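Local coordinates for protein AlyGC (Glaciecola chathamensis, PDB 5GKD) that is an alginate lyase of polysaccharide lyase family 6, cleaving the marine polysaccharide alginate by elimination, at residues H137-G142 / Y427-P432; V251-G256 / N395-P400; Q666-T671 / F683-G688. All blocks are in the same frame, centred on the assembly; numbering follows the deposited sequence.

Contacts 1 and 2 both bring a later segment, irregular in contact 1 and part strand in contact 2, against a strand of the N-terminal beta-helix, strand 134-141 in contact 1 and strand 246-253 in contact 2, and their centres lie about 23 Å apart. Both are only partly buried. Contact 3 belongs to the C-terminal beta-helix, about 36 Å from contact 1 and 33 Å from contact 2 between centres, and all four of its touching residues are buried. The chemistry follows the position: contact 1 combines an edge-to-face ring pair with two bridging waters, contact 2 is apolar beside a polar turn, and contact 3 packs side chains of two strands across the inside of a coil.

Contact 1: H137-G142 / Y427-P432; sequences HNHLVG and YPKVEP
The aromatic part of this contact is an edge-to-face pair between His139 and Tyr427. The ring planes stand at 79° and the centroids are 5.3 Å apart, and the tyrosine supplies the edge. Its CD2 sits over one face of the imidazole, displaced toward the rim, and comes within 3.8 Å of His139 CE1. With CG anti to the backbone N (chi1 176°), His139 extends its imidazole toward 427-432, across the line of the tyrosine. At the far end of the tyrosine, OH is hydrogen-bonded to Asp112 of strand 105-112, which ties the ring to the neighbouring coil.

Two further approaches to CE1 are oblique to the imidazole. The carbonyl oxygen of Pro428 lies 3.4 Å from His139 CE1, and the aliphatic CG of Lys429 packs nearby.

Water carries the polar part, since no direct hydrogen bond joins the segments. One water lies in the plane of the imidazole, 2.7 Å from His139 ND1, and accepts a bond from Lys429 NZ at 2.9 Å. A second water, 3.0 Å from His139 NE2, donates to Pro428 O at 2.8 Å. Each ring nitrogen thus has a water partner that also reaches 427-432, which should restrict rotation of the ring. Lys429 NZ has another partner in Val422 O, and the lysine also makes a cation-pi contact with Tyr170, whose ring meets His139 edge-to-face. Bridged by the first water, Lys429 NZ is 5.0 Å from His139 ND1, and its charge may disfavour a second proton on the imidazole.

His139 belongs to strand 134-141, which pairs in parallel with strands 105-112 and 170-171. Segment 427-432, part of the link between the two beta-helices, lies against the outside of the first, a parallel beta-helix of the chondroitinase B family.

Contact 2: V251-G256 / N395-P400; sequences VFFGNG and NGLLYP
Leu397, the residue that meets both Val251 and Phe253, has its backbone N bound to OD1 of Asn395 at 2.9 Å. The N-H...O angle is 153°, and the donor stands above the carbonyl plane of the amide, 41° out of it. Since OD1 accepts from the nitrogen two residues on, this is an Asx turn. The other end of the same amide is held too: Asn395 ND2 donates to Tyr399 OH at 3.2 Å, with the hydroxyl in the amide plane, and it also bonds Leu414 O.

Across the contact the meeting is made of carbon. In Leu397, chi1 (-53°) turns CG toward strand 246-253, and the second torsion, with CD1 anti to CA, leaves CD2 as the touching methyl. CD2 reaches Phe253 CZ at 3.6 Å, the two side chains crossing at about a right angle, and Val251 CG1 at 3.9 Å, tip to tip. Val251 CG1 also rests over one face of the Phe253 ring, 3.4 Å above its plane and displaced toward the rim, so the three groups form one small apolar cluster, with Tyr276 touching both Leu397 and Phe253. Gly396 O lies 4.0 Å from Phe253 CZ and takes its hydrogen bond from Arg392 NH1.

Polar bonds therefore act within 395-400, shaping the Asx turn at 395-397 and bracing it through Tyr399, while attachment to segment 251-256 rests on dispersion contacts.

Contact 3: Q666-T671 / F683-G688; sequences QVNKMT and FELTVG
Phe683 and Asn668 bury the most area here, with Met670 next, and they meet inside a parallel beta-helix, between two faces of the C-terminal solenoid. The axes of the short segments 667-671 and 683-685 approach to 10.7 Å and run nearly antiparallel, at 157°. That spacing, with no hydrogen bond between the segments, fits side-chain packing across the core and not sheet pairing.

Phe683 projects from its strand toward 666-671. Its CE1 lies 3.8 Å from Asn668 CB, the two side chains sliding past each other in opposite directions with amide and ring planes 63° apart. The amide is not left bare in this buried setting: OD1 is hydrogen-bonded to Thr665 OG1 and ND2 to Thr692 OG1, which should fix its rotation. Leu662, Thr692 and Val694, from adjoining strands, also touch the Phe683 side chain. A water that donates to Gln666 OE1, at 3.0 Å, also makes a weak bond to Gly688 O.

Met670 comes from the direction opposite to Phe683, its chain bent at chi2 and again at chi3 (45°). This folding delivers the methyl to the ring edge, in the ring plane, where Met670 CE stands only 3.3 Å from Phe683 CZ.

Contact 1: H137-G142 / Y427-P432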
ATOM      1  N   HIS A 137      26.972  21.940  17.692  1.00 20.28           N
ATOM      2  CA  HIS A 137      26.111  23.106  17.486  1.00 16.06           C
ATOM      3  C   HIS A 137      25.211  22.928  16.263  1.00 20.73           C
ATOM      4  O   HIS A 137      24.932  23.871  15.526  1.00 18.36           O
ATOM      5  CB  HIS A 137      26.933  24.404  17.390  1.00 18.05           C
ATOM      6  CG  HIS A 137      27.667  24.750  18.659  1.00 22.74           C
ATOM      7  ND1 HIS A 137      28.934  24.275  18.946  1.00 21.13           N
ATOM      8  CD2 HIS A 137      27.298  25.501  19.728  1.00 18.81           C
ATOM      9  CE1 HIS A 137      29.315  24.724  20.130  1.00 17.61           C
ATOM     10  NE2 HIS A 137      28.343  25.469  20.625  1.00 24.26           N
ATOM     11  N   ASN A 138      24.725  21.710  16.058  1.00 20.95           N
ATOM     12  CA  ASN A 138      23.789  21.434  14.980  1.00 20.61           C
ATOM     13  C   ASN A 138      22.360  21.325  15.523  1.00 19.66           C
ATOM     14  O   ASN A 138      22.118  21.331  16.737  1.00 16.57           O
ATOM     15  CB  ASN A 138      24.215  20.170  14.223  1.00 15.85           C
ATOM     16  CG  ASN A 138      25.577  20.318  13.600  1.00 19.89           C
ATOM     17  OD1 ASN A 138      25.786  21.175  12.733  1.00 20.86           O
ATOM     18  ND2 ASN A 138      26.526  19.500  14.040  1.00 18.57           N
ATOM     19  N   HIS A 139      21.405  21.235  14.597  1.00 16.43           N
ATOM     20  CA  HIS A 139      19.981  21.351  14.922  1.00 15.89           C
ATOM     21  C   HIS A 139      19.228  20.357  14.036  1.00 20.90           C
ATOM     22  O   HIS A 139      19.021  20.618  12.844  1.00 19.01           O
ATOM     23  CB  HIS A 139      19.532  22.793  14.707  1.00 18.40           C
ATOM     24  CG  HIS A 139      18.071  23.051  14.908  1.00 18.02           C
ATOM     25  ND1 HIS A 139      17.610  24.136  15.623  1.00 18.40           N
ATOM     26  CD2 HIS A 139      16.971  22.422  14.429  1.00 15.44           C
ATOM     27  CE1 HIS A 139      16.288  24.143  15.609  1.00 18.84           C
ATOM     28  NE2 HIS A 139      15.876  23.118  14.882  1.00 18.82           N
ATOM     29  N   LEU A 140      18.833  19.219  14.618  1.00 18.88           N
ATOM     30  CA  LEU A 140      18.163  18.139  13.905  1.00 17.69           C
ATOM     31  C   LEU A 140      16.777  17.928  14.493  1.00 18.96           C
ATOM     32  O   LEU A 140      16.648  17.487  15.639  1.00 19.73           O
ATOM     33  CB  LEU A 140      18.955  16.840  13.993  1.00 16.26           C
ATOM     34  CG  LEU A 140      20.439  17.006  13.700  1.00 17.41           C
ATOM     35  CD1 LEU A 140      21.162  15.679  13.832  1.00 21.84           C
ATOM     36  CD2 LEU A 140      20.591  17.579  12.297  1.00 17.93           C
ATOM     37  N   VAL A 141      15.744  18.167  13.692  1.00 16.65           N
ATOM     38  CA  VAL A 141      14.381  18.068  14.183  1.00 17.25           C
ATOM     39  C   VAL A 141      13.491  17.397  13.144  1.00 19.53           C
ATOM     40  O   VAL A 141      13.624  17.627  11.936  1.00 20.51           O
ATOM     41  CB  VAL A 141      13.835  19.459  14.574  1.00 18.45           C
ATOM     42  CG1 VAL A 141      13.829  20.388  13.364  1.00 15.42           C
ATOM     43  CG2 VAL A 141      12.475  19.326  15.198  1.00 17.28           C
ATOM     44  N   GLY A 142      12.593  16.548  13.621  1.00 18.98           N
ATOM     45  CA  GLY A 142      11.494  16.078  12.810  1.00 17.08           C
ATOM     46  C   GLY A 142      11.725  14.861  11.939  1.00 18.50           C
ATOM     47  O   GLY A 142      11.034  14.720  10.934  1.00 17.81           O
ATOM     48  N   TYR A 427      18.297  29.869  13.930  1.00 23.39           N
ATOM     49  CA  TYR A 427      17.201  29.019  13.481  1.00 22.80           C
ATOM     50  C   TYR A 427      16.332  28.693  14.692  1.00 23.96           C
ATOM     51  O   TYR A 427      16.850  28.191  15.698  1.00 25.87           O
ATOM     52  CB  TYR A 427      17.716  27.740  12.834  1.00 20.56           C
ATOM     53  CG  TYR A 427      16.742  27.088  11.884  1.00 21.09           C
ATOM     54  CD1 TYR A 427      16.695  27.463  10.546  1.00 16.38           C
ATOM     55  CD2 TYR A 427      15.886  26.090  12.314  1.00 19.80           C
ATOM     56  CE1 TYR A 427      15.820  26.864   9.678  1.00 18.14           C
ATOM     57  CE2 TYR A 427      14.998  25.489  11.437  1.00 19.54           C
ATOM     58  CZ  TYR A 427      14.979  25.881  10.119  1.00 20.25           C
ATOM     59  OH  TYR A 427      14.111  25.301   9.223  1.00 23.99           O
ATOM     60  N   PRO A 428      15.025  28.950  14.625  1.00 24.65           N
ATOM     61  CA  PRO A 428      14.182  28.846  15.823  1.00 22.10           C
ATOM     62  C   PRO A 428      13.910  27.411  16.234  1.00 22.91           C
ATOM     63  O   PRO A 428      13.841  26.504  15.407  1.00 26.24           O
ATOM     64  CB  PRO A 428      12.885  29.547  15.400  1.00 20.93           C
ATOM     65  CG  PRO A 428      12.837  29.314  13.913  1.00 27.30           C
ATOM     66  CD  PRO A 428      14.275  29.457  13.465  1.00 20.22           C
ATOM     67  N   LYS A 429      13.756  27.218  17.542  1.00 25.99           N
ATOM     68  CA  LYS A 429      13.277  25.965  18.115  1.00 24.34           C
ATOM     69  C   LYS A 429      11.774  26.095  18.334  1.00 25.60           C
ATOM     70  O   LYS A 429      11.326  26.969  19.072  1.00 29.29           O
ATOM     71  CB  LYS A 429      14.004  25.655  19.424  1.00 22.63           C
ATOM     72  CG  LYS A 429      15.528  25.585  19.274  1.00 22.56           C
ATOM     73  CD  LYS A 429      16.218  25.225  20.573  1.00 18.53           C
ATOM     74  CE  LYS A 429      17.723  25.048  20.373  1.00 23.16           C
ATOM     75  NZ  LYS A 429      18.413  26.309  20.014  1.00 23.50           N
ATOM     76  N   VAL A 430      10.998  25.224  17.702  1.00 27.92           N
ATOM     77  CA  VAL A 430       9.597  25.493  17.422  1.00 29.10           C
ATOM     78  C   VAL A 430       8.750  24.313  17.894  1.00 30.80           C
ATOM     79  O   VAL A 430       9.264  23.247  18.231  1.00 33.42           O
ATOM     80  CB  VAL A 430       9.401  25.805  15.917  1.00 35.11           C
ATOM     81  CG1 VAL A 430       9.296  24.541  15.051  1.00 29.19           C
ATOM     82  CG2 VAL A 430       8.259  26.779  15.710  1.00 40.05           C
ATOM     83  N   GLU A 431       7.454  24.521  17.962  1.00 28.93           N
ATOM     84  CA  GLU A 431       6.606  23.419  18.393  1.00 27.17           C
ATOM     85  C   GLU A 431       6.271  22.518  17.206  1.00 26.56           C
ATOM     86  O   GLU A 431       5.929  23.016  16.137  1.00 27.16           O
ATOM     87  CB  GLU A 431       5.317  23.947  19.020  1.00 30.69           C
ATOM     88  CG  GLU A 431       5.530  24.523  20.389  1.00 32.36           C
ATOM     89  CD  GLU A 431       6.150  23.500  21.324  1.00 36.90           C
ATOM     90  OE1 GLU A 431       5.429  22.553  21.701  1.00 35.48           O
ATOM     91  OE2 GLU A 431       7.363  23.615  21.639  1.00 38.91           O
ATOM     92  N   PRO A 432       6.351  21.191  17.378  1.00 23.83           N
ATOM     93  CA  PRO A 432       6.168  20.275  16.239  1.00 25.05           C
ATOM     94  C   PRO A 432       4.729  20.048  15.802  1.00 30.74           C
ATOM     95  O   PRO A 432       4.497  19.737  14.628  1.00 35.07           O
ATOM     96  CB  PRO A 432       6.782  18.964  16.745  1.00 26.76           C
ATOM     97  CG  PRO A 432       6.691  19.047  18.239  1.00 26.55           C
ATOM     98  CD  PRO A 432       6.833  20.501  18.587  1.00 23.75           C
TER
HETATM   99  O   HOH W   1      18.901  26.004  17.159  1.00 21.76           O
HETATM  100  O   HOH W   2      13.018  23.964  14.527  1.00 30.90           O

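Contact 2: V251-G256 / N395-P400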
ATOM      1  N   VAL A 251      21.249  14.659  32.866  1.00 17.34           N
ATOM      2  CA  VAL A 251      20.064  15.185  33.527  1.00 18.25           C
ATOM      3  C   VAL A 251      18.824  14.814  32.713  1.00 18.13           C
ATOM      4  O   VAL A 251      18.745  15.123  31.522  1.00 20.51           O
ATOM      5  CB  VAL A 251      20.158  16.715  33.702  1.00 20.19           C
ATOM      6  CG1 VAL A 251      18.843  17.273  34.223  1.00 19.50           C
ATOM      7  CG2 VAL A 251      21.303  17.085  34.629  1.00 18.26           C
ATOM      8  N   PHE A 252      17.840  14.200  33.371  1.00 20.38           N
ATOM      9  CA  PHE A 252      16.602  13.741  32.750  1.00 17.42           C
ATOM     10  C   PHE A 252      15.425  14.453  33.410  1.00 20.84           C
ATOM     11  O   PHE A 252      15.110  14.188  34.580  1.00 20.00           O
ATOM     12  CB  PHE A 252      16.426  12.232  32.908  1.00 18.98           C
ATOM     13  CG  PHE A 252      17.478  11.401  32.244  1.00 16.46           C
ATOM     14  CD1 PHE A 252      18.744  11.287  32.784  1.00 19.01           C
ATOM     15  CD2 PHE A 252      17.171  10.669  31.115  1.00 18.81           C
ATOM     16  CE1 PHE A 252      19.694  10.486  32.176  1.00 19.98           C
ATOM     17  CE2 PHE A 252      18.106   9.874  30.497  1.00 14.58           C
ATOM     18  CZ  PHE A 252      19.371   9.783  31.019  1.00 18.69           C
ATOM     19  N   PHE A 253      14.770  15.340  32.676  1.00 16.90           N
ATOM     20  CA  PHE A 253      13.569  16.028  33.168  1.00 19.79           C
ATOM     21  C   PHE A 253      12.366  15.381  32.506  1.00 20.51           C
ATOM     22  O   PHE A 253      11.973  15.760  31.404  1.00 19.77           O
ATOM     23  CB  PHE A 253      13.601  17.522  32.866  1.00 20.18           C
ATOM     24  CG  PHE A 253      14.624  18.281  33.655  1.00 21.35           C
ATOM     25  CD1 PHE A 253      14.640  18.213  35.034  1.00 20.21           C
ATOM     26  CD2 PHE A 253      15.547  19.072  33.021  1.00 20.46           C
ATOM     27  CE1 PHE A 253      15.583  18.910  35.754  1.00 22.94           C
ATOM     28  CE2 PHE A 253      16.479  19.784  33.741  1.00 22.27           C
ATOM     29  CZ  PHE A 253      16.496  19.704  35.104  1.00 20.32           C
ATOM     30  N   GLY A 254      11.781  14.395  33.186  1.00 20.75           N
ATOM     31  CA  GLY A 254      10.603  13.731  32.644  1.00 21.05           C
ATOM     32  C   GLY A 254       9.337  14.556  32.745  1.00 21.42           C
ATOM     33  O   GLY A 254       8.451  14.434  31.898  1.00 24.20           O
ATOM     34  N   ASN A 255       9.222  15.388  33.778  1.00 24.99           N
ATOM     35  CA  ASN A 255       8.023  16.207  34.017  1.00 25.54           C
ATOM     36  C   ASN A 255       6.749  15.376  34.124  1.00 24.12           C
ATOM     37  O   ASN A 255       5.665  15.879  33.865  1.00 24.98           O
ATOM     38  CB  ASN A 255       7.831  17.270  32.929  1.00 26.34           C
ATOM     39  CG  ASN A 255       8.783  18.421  33.070  1.00 29.00           C
ATOM     40  OD1 ASN A 255       9.401  18.599  34.112  1.00 29.74           O
ATOM     41  ND2 ASN A 255       8.903  19.224  32.020  1.00 29.69           N
ATOM     42  N   GLY A 256       6.849  14.104  34.496  1.00 27.39           N
ATOM     43  CA  GLY A 256       5.655  13.284  34.584  1.00 19.88           C
ATOM     44  C   GLY A 256       5.017  12.884  33.265  1.00 23.02           C
ATOM     45  O   GLY A 256       3.934  12.299  33.275  1.00 26.39           O
ATOM     46  N   ASN A 395      20.881  25.819  39.643  1.00 30.28           N
ATOM     47  CA  ASN A 395      21.154  25.046  38.451  1.00 24.75           C
ATOM     48  C   ASN A 395      19.942  24.260  37.972  1.00 26.56           C
ATOM     49  O   ASN A 395      20.066  23.426  37.079  1.00 27.29           O
ATOM     50  CB  ASN A 395      22.337  24.110  38.702  1.00 27.28           C
ATOM     51  CG  ASN A 395      22.025  23.024  39.725  1.00 24.38           C
ATOM     52  OD1 ASN A 395      20.935  22.965  40.275  1.00 24.01           O
ATOM     53  ND2 ASN A 395      22.985  22.153  39.963  1.00 21.29           N
ATOM     54  N   GLY A 396      18.778  24.505  38.572  1.00 28.46           N
ATOM     55  CA  GLY A 396      17.551  23.814  38.239  1.00 24.23           C
ATOM     56  C   GLY A 396      17.365  22.439  38.850  1.00 25.81           C
ATOM     57  O   GLY A 396      16.363  21.785  38.545  1.00 27.04           O
ATOM     58  N   LEU A 397      18.276  21.972  39.697  1.00 23.05           N
ATOM     59  CA  LEU A 397      18.200  20.619  40.221  1.00 22.75           C
ATOM     60  C   LEU A 397      17.843  20.606  41.706  1.00 26.18           C
ATOM     61  O   LEU A 397      18.214  21.508  42.463  1.00 26.74           O
ATOM     62  CB  LEU A 397      19.516  19.879  40.009  1.00 20.75           C
ATOM     63  CG  LEU A 397      20.090  19.834  38.593  1.00 21.50           C
ATOM     64  CD1 LEU A 397      21.377  19.041  38.597  1.00 19.48           C
ATOM     65  CD2 LEU A 397      19.088  19.244  37.620  1.00 18.67           C
ATOM     66  N   LEU A 398      17.144  19.542  42.112  1.00 24.94           N
ATOM     67  CA  LEU A 398      16.740  19.350  43.499  1.00 22.88           C
ATOM     68  C   LEU A 398      17.856  18.723  44.323  1.00 26.07           C
ATOM     69  O   LEU A 398      18.501  17.763  43.890  1.00 25.83           O
ATOM     70  CB  LEU A 398      15.500  18.457  43.567  1.00 25.26           C
ATOM     71  CG  LEU A 398      14.201  19.051  43.038  1.00 22.92           C
ATOM     72  CD1 LEU A 398      13.143  17.965  42.919  1.00 21.40           C
ATOM     73  CD2 LEU A 398      13.735  20.161  43.962  1.00 22.48           C
ATOM     74  N   TYR A 399      18.060  19.254  45.526  1.00 25.28           N
ATOM     75  CA  TYR A 399      19.021  18.747  46.494  1.00 23.29           C
ATOM     76  C   TYR A 399      18.398  18.673  47.880  1.00 25.82           C
ATOM     77  O   TYR A 399      17.542  19.492  48.225  1.00 27.34           O
ATOM     78  CB  TYR A 399      20.269  19.639  46.555  1.00 26.13           C
ATOM     79  CG  TYR A 399      21.077  19.625  45.286  1.00 24.99           C
ATOM     80  CD1 TYR A 399      20.787  20.499  44.243  1.00 27.50           C
ATOM     81  CD2 TYR A 399      22.132  18.745  45.131  1.00 24.13           C
ATOM     82  CE1 TYR A 399      21.530  20.496  43.075  1.00 22.93           C
ATOM     83  CE2 TYR A 399      22.872  18.726  43.976  1.00 27.19           C
ATOM     84  CZ  TYR A 399      22.569  19.598  42.946  1.00 26.38           C
ATOM     85  OH  TYR A 399      23.328  19.556  41.802  1.00 26.25           O
ATOM     86  N   PRO A 400      18.807  17.707  48.698  1.00 26.03           N
ATOM     87  CA  PRO A 400      18.426  17.728  50.115  1.00 28.31           C
ATOM     88  C   PRO A 400      18.789  19.063  50.754  1.00 28.23           C
ATOM     89  O   PRO A 400      19.846  19.633  50.482  1.00 27.30           O
ATOM     90  CB  PRO A 400      19.249  16.586  50.728  1.00 27.59           C
ATOM     91  CG  PRO A 400      19.649  15.714  49.579  1.00 24.12           C
ATOM     92  CD  PRO A 400      19.785  16.643  48.401  1.00 24.58           C
TER

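Contact 3: Q666-T671 / F683-G688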
ATOM      1  N   GLN A 666       0.148  -3.952  24.152  1.00 21.03           N
ATOM      2  CA  GLN A 666       0.984  -3.962  25.344  1.00 19.56           C
ATOM      3  C   GLN A 666       0.247  -3.503  26.594  1.00 21.83           C
ATOM      4  O   GLN A 666       0.624  -3.893  27.702  1.00 23.36           O
ATOM      5  CB  GLN A 666       2.205  -3.082  25.099  1.00 19.39           C
ATOM      6  CG  GLN A 666       2.902  -3.434  23.771  1.00 19.32           C
ATOM      7  CD  GLN A 666       4.381  -3.147  23.796  1.00 21.82           C
ATOM      8  OE1 GLN A 666       5.076  -3.500  24.751  1.00 22.04           O
ATOM      9  NE2 GLN A 666       4.873  -2.493  22.751  1.00 20.83           N
ATOM     10  N   VAL A 667      -0.790  -2.686  26.446  1.00 24.32           N
ATOM     11  CA  VAL A 667      -1.625  -2.261  27.559  1.00 23.14           C
ATOM     12  C   VAL A 667      -3.082  -2.419  27.138  1.00 24.85           C
ATOM     13  O   VAL A 667      -3.526  -1.795  26.164  1.00 24.97           O
ATOM     14  CB  VAL A 667      -1.336  -0.812  27.977  1.00 26.64           C
ATOM     15  CG1 VAL A 667      -2.357  -0.358  29.019  1.00 22.37           C
ATOM     16  CG2 VAL A 667       0.096  -0.681  28.513  1.00 23.99           C
ATOM     17  N   ASN A 668      -3.828  -3.238  27.874  1.00 26.30           N
ATOM     18  CA  ASN A 668      -5.223  -3.514  27.556  1.00 25.76           C
ATOM     19  C   ASN A 668      -6.066  -3.296  28.799  1.00 26.60           C
ATOM     20  O   ASN A 668      -5.809  -3.913  29.837  1.00 29.26           O
ATOM     21  CB  ASN A 668      -5.398  -4.942  27.050  1.00 25.96           C
ATOM     22  CG  ASN A 668      -4.495  -5.257  25.886  1.00 25.03           C
ATOM     23  OD1 ASN A 668      -4.740  -4.807  24.779  1.00 28.39           O
ATOM     24  ND2 ASN A 668      -3.454  -6.038  26.127  1.00 23.32           N
ATOM     25  N   LYS A 669      -7.072  -2.430  28.696  1.00 28.52           N
ATOM     26  CA  LYS A 669      -7.959  -2.125  29.817  1.00 28.92           C
ATOM     27  C   LYS A 669      -9.396  -2.078  29.310  1.00 27.27           C
ATOM     28  O   LYS A 669      -9.765  -1.154  28.579  1.00 26.04           O
ATOM     29  CB  LYS A 669      -7.561  -0.805  30.479  1.00 28.67           C
ATOM     30  CG  LYS A 669      -8.477  -0.345  31.616  1.00 38.70           C
ATOM     31  CD  LYS A 669      -7.922   0.917  32.309  1.00 39.94           C
ATOM     32  CE  LYS A 669      -9.025   1.711  33.018  1.00 44.73           C
ATOM     33  NZ  LYS A 669      -8.865   3.205  32.838  1.00 41.73           N
ATOM     34  N   MET A 670     -10.207  -3.064  29.692  1.00 25.88           N
ATOM     35  CA  MET A 670     -11.627  -3.099  29.346  1.00 28.16           C
ATOM     36  C   MET A 670     -12.451  -3.145  30.625  1.00 31.76           C
ATOM     37  O   MET A 670     -12.394  -4.129  31.368  1.00 32.35           O
ATOM     38  CB  MET A 670     -11.964  -4.300  28.461  1.00 30.85           C
ATOM     39  CG  MET A 670     -11.851  -4.075  26.947  1.00 32.16           C
ATOM     40  SD  MET A 670     -10.164  -3.899  26.354  1.00 43.54           S
ATOM     41  CE  MET A 670      -9.384  -5.212  27.202  1.00 27.46           C
ATOM     42  N   THR A 671     -13.256  -2.111  30.849  1.00 30.65           N
ATOM     43  CA  THR A 671     -13.837  -1.829  32.155  1.00 30.64           C
ATOM     44  C   THR A 671     -15.278  -1.362  31.995  1.00 27.61           C
ATOM     45  O   THR A 671     -15.552  -0.472  31.192  1.00 30.25           O
ATOM     46  CB  THR A 671     -12.981  -0.764  32.868  1.00 33.61           C
ATOM     47  OG1 THR A 671     -12.055  -1.399  33.753  1.00 39.13           O
ATOM     48  CG2 THR A 671     -13.804   0.260  33.606  1.00 37.56           C
ATOM     49  N   PHE A 683      -7.718 -12.052  23.016  1.00 25.44           N
ATOM     50  CA  PHE A 683      -6.357 -11.587  23.205  1.00 26.32           C
ATOM     51  C   PHE A 683      -5.393 -12.593  22.598  1.00 27.45           C
ATOM     52  O   PHE A 683      -5.542 -13.805  22.792  1.00 29.73           O
ATOM     53  CB  PHE A 683      -6.036 -11.384  24.690  1.00 26.91           C
ATOM     54  CG  PHE A 683      -6.840 -10.301  25.326  1.00 25.43           C
ATOM     55  CD1 PHE A 683      -6.492  -8.981  25.155  1.00 23.61           C
ATOM     56  CD2 PHE A 683      -7.955 -10.602  26.082  1.00 27.21           C
ATOM     57  CE1 PHE A 683      -7.248  -7.974  25.727  1.00 25.44           C
ATOM     58  CE2 PHE A 683      -8.711  -9.605  26.655  1.00 28.89           C
ATOM     59  CZ  PHE A 683      -8.358  -8.290  26.477  1.00 28.17           C
ATOM     60  N   GLU A 684      -4.430 -12.084  21.845  1.00 24.39           N
ATOM     61  CA  GLU A 684      -3.295 -12.848  21.359  1.00 23.46           C
ATOM     62  C   GLU A 684      -2.049 -12.122  21.887  1.00 24.69           C
ATOM     63  O   GLU A 684      -1.484 -11.238  21.239  1.00 25.16           O
ATOM     64  CB  GLU A 684      -3.355 -12.981  19.810  1.00 25.47           C
ATOM     65  CG  GLU A 684      -4.601 -13.744  19.319  1.00 24.43           C
ATOM     66  CD  GLU A 684      -4.640 -13.997  17.816  1.00 29.87           C
ATOM     67  OE1 GLU A 684      -3.959 -13.270  17.067  1.00 30.01           O
ATOM     68  OE2 GLU A 684      -5.362 -14.929  17.378  1.00 30.28           O
ATOM     69  N   LEU A 685      -1.662 -12.449  23.094  1.00 24.63           N
ATOM     70  CA  LEU A 685      -0.542 -11.837  23.760  1.00 29.00           C
ATOM     71  C   LEU A 685       0.804 -12.286  23.233  1.00 27.74           C
ATOM     72  O   LEU A 685       1.004 -13.436  23.041  1.00 29.68           O
ATOM     73  CB  LEU A 685      -0.646 -12.089  25.251  1.00 30.45           C
ATOM     74  CG  LEU A 685      -1.914 -11.587  25.886  1.00 31.58           C
ATOM     75  CD1 LEU A 685      -2.120 -12.177  27.246  1.00 35.54           C
ATOM     76  CD2 LEU A 685      -2.015 -10.074  25.897  1.00 26.82           C
ATOM     77  N   THR A 686       1.707 -11.346  22.990  1.00 24.76           N
ATOM     78  CA  THR A 686       3.041 -11.634  22.485  1.00 24.63           C
ATOM     79  C   THR A 686       4.117 -11.374  23.536  1.00 31.20           C
ATOM     80  O   THR A 686       3.854 -11.403  24.685  1.00 35.89           O
ATOM     81  CB  THR A 686       3.371 -10.790  21.244  1.00 25.69           C
ATOM     82  OG1 THR A 686       3.409  -9.424  21.599  1.00 24.29           O
ATOM     83  CG2 THR A 686       2.360 -10.989  20.159  1.00 23.92           C
ATOM     84  N   VAL A 687       5.326 -11.096  23.115  1.00 29.42           N
ATOM     85  CA  VAL A 687       6.409 -10.805  24.001  1.00 26.53           C
ATOM     86  C   VAL A 687       6.260  -9.466  24.724  1.00 26.66           C
ATOM     87  O   VAL A 687       5.388  -8.704  24.447  1.00 27.98           O
ATOM     88  CB  VAL A 687       7.742 -10.793  23.235  1.00 30.41           C
ATOM     89  CG1 VAL A 687       7.965 -12.104  22.558  1.00 37.99           C
ATOM     90  CG2 VAL A 687       7.736  -9.719  22.179  1.00 31.37           C
ATOM     91  N   GLY A 688       7.153  -9.221  25.655  1.00 24.43           N
ATOM     92  CA  GLY A 688       7.220  -8.011  26.430  1.00 23.97           C
ATOM     93  C   GLY A 688       6.344  -7.809  27.633  1.00 25.77           C
ATOM     94  O   GLY A 688       6.095  -6.716  27.990  1.00 23.47           O
TER
HETATM   95  O   HOH W   3       4.127  -6.059  26.022  1.00 32.04           O